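Local structure of Pre-mRNA-splicing factor SAD1 (4MSX) at residues A[190-195]-A[245-250]. The protein promotes the assembly of newly made U4 snRNA into the U4/U6 snRNP and is required for pre-mRNA splicing, despite being a catalytically inactive relative of the deubiquitinases. Sequence-based numbering, arbitrary orientation.
Sequences ATYDYA and SVDDFV
Tyr192 and Val250 join two helices of the ubiquitin-specific protease fold, 189-203 and 247-256, in a small example of an aromatic ring bridging from an apolar core to a polar margin. The tight part lies on the Val250 side. The valine's CG1 stands anti to its backbone N (chi1 179°) and meets the Tyr192 ring at CE1, 3.5 Å away, and the OH of Tyr194 at 3.7 Å. Its other branch, CG2, turns to the CB of Ala195 (3.6 Å), so both methyls of one valine are used. Phe269 of helix 266-280 also packs on Ala195, which is buried.

Toward the partly exposed Asp247 a carboxylate rests on ring carbons, its OD2 hydrogen-bonded to Asn188 ND2. The carboxylate comes up obliquely on the CD2 and CE2 atoms of Tyr192, its plane turned 54° from that of the ring. Replacing Tyr192 by an alanine would probably open a gap beside Val250 CG1 and the Asp247 carboxylate and leave Lys254 without its weak hydrogen bond to the tyrosine hydroxyl. Thr191 lays its CG2 over the centre of one ring face, while Asp247 OD1 approaches CD2 of Tyr192 to 3.4 Å.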
# COMPACT_ATOMS: atom_id res chain seq x y z
N ALA A 190 -12.59 4.95 5.52
CA ALA A 190 -13.14 6.27 5.84
C ALA A 190 -12.01 7.07 6.45
O ALA A 190 -11.92 8.26 6.26
CB ALA A 190 -14.36 6.16 6.85
N THR A 191 -11.14 6.41 7.19
CA THR A 191 -10.02 7.12 7.80
C THR A 191 -8.69 6.99 7.04
O THR A 191 -7.90 7.93 7.04
CB THR A 191 -9.83 6.62 9.25
OG1 THR A 191 -11.07 6.79 9.90
CG2 THR A 191 -8.74 7.39 10.01
N TYR A 192 -8.41 5.81 6.48
CA TYR A 192 -7.06 5.54 6.00
C TYR A 192 -6.97 5.26 4.46
O TYR A 192 -5.94 4.73 3.97
CB TYR A 192 -6.48 4.35 6.80
CG TYR A 192 -6.22 4.76 8.26
CD1 TYR A 192 -5.30 5.76 8.57
CD2 TYR A 192 -6.92 4.18 9.31
CE1 TYR A 192 -5.04 6.14 9.91
CE2 TYR A 192 -6.64 4.54 10.69
CZ TYR A 192 -5.72 5.53 10.96
OH TYR A 192 -5.48 5.92 12.30
N ASP A 193 -8.00 5.62 3.69
CA ASP A 193 -7.98 5.29 2.26
C ASP A 193 -6.74 5.82 1.53
O ASP A 193 -6.19 5.10 0.65
CB ASP A 193 -9.22 5.78 1.51
CG ASP A 193 -9.54 7.26 1.75
OD1 ASP A 193 -8.78 7.99 2.46
OD2 ASP A 193 -10.59 7.67 1.22
N TYR A 194 -6.26 7.00 1.91
CA TYR A 194 -5.05 7.53 1.25
C TYR A 194 -3.83 6.62 1.47
O TYR A 194 -2.95 6.49 0.62
CB TYR A 194 -4.70 8.94 1.72
CG TYR A 194 -4.36 9.01 3.19
CD1 TYR A 194 -3.05 8.80 3.61
CD2 TYR A 194 -5.34 9.19 4.14
CE1 TYR A 194 -2.71 8.83 4.95
CE2 TYR A 194 -5.03 9.17 5.52
CZ TYR A 194 -3.72 8.99 5.90
OH TYR A 194 -3.38 8.97 7.24
N ALA A 195 -3.74 6.02 2.65
CA ALA A 195 -2.65 5.13 2.95
C ALA A 195 -2.86 3.78 2.27
O ALA A 195 -1.90 3.16 1.83
CB ALA A 195 -2.54 4.89 4.52
N SER A 245 -6.24 -4.77 7.92
CA SER A 245 -6.36 -3.48 8.60
C SER A 245 -4.96 -2.91 8.67
O SER A 245 -4.06 -3.63 9.09
CB SER A 245 -6.92 -3.65 10.05
OG SER A 245 -6.77 -2.40 10.75
N VAL A 246 -4.76 -1.64 8.30
CA VAL A 246 -3.46 -1.04 8.63
C VAL A 246 -3.57 0.19 9.56
O VAL A 246 -2.64 1.00 9.62
CB VAL A 246 -2.68 -0.66 7.33
CG1 VAL A 246 -2.28 -1.97 6.56
CG2 VAL A 246 -3.54 0.29 6.47
N ASP A 247 -4.66 0.25 10.32
CA ASP A 247 -4.89 1.36 11.28
C ASP A 247 -3.70 1.49 12.22
O ASP A 247 -3.16 2.57 12.42
CB ASP A 247 -6.14 1.14 12.12
CG ASP A 247 -7.39 1.16 11.33
OD1 ASP A 247 -7.38 0.95 10.08
OD2 ASP A 247 -8.45 1.42 11.92
N ASP A 248 -3.26 0.37 12.82
CA ASP A 248 -2.15 0.46 13.76
C ASP A 248 -0.84 0.87 13.11
O ASP A 248 -0.05 1.60 13.71
CB ASP A 248 -1.87 -0.90 14.45
CG ASP A 248 -0.68 -0.82 15.40
OD1 ASP A 248 -0.80 -0.01 16.37
OD2 ASP A 248 0.36 -1.50 15.17
N PHE A 249 -0.56 0.35 11.91
CA PHE A 249 0.66 0.77 11.19
C PHE A 249 0.62 2.32 10.97
O PHE A 249 1.60 3.02 11.28
CB PHE A 249 0.78 0.05 9.82
CG PHE A 249 1.94 0.53 8.99
CD1 PHE A 249 3.23 0.41 9.45
CD2 PHE A 249 1.73 1.18 7.77
CE1 PHE A 249 4.32 0.86 8.71
CE2 PHE A 249 2.79 1.64 7.02
CZ PHE A 249 4.10 1.47 7.47
N VAL A 250 -0.50 2.83 10.47
CA VAL A 250 -0.54 4.28 10.10
C VAL A 250 -0.52 5.11 11.38
O VAL A 250 0.12 6.14 11.46
CB VAL A 250 -1.76 4.66 9.21
CG1 VAL A 250 -1.69 6.18 8.92
CG2 VAL A 250 -1.70 3.83 7.87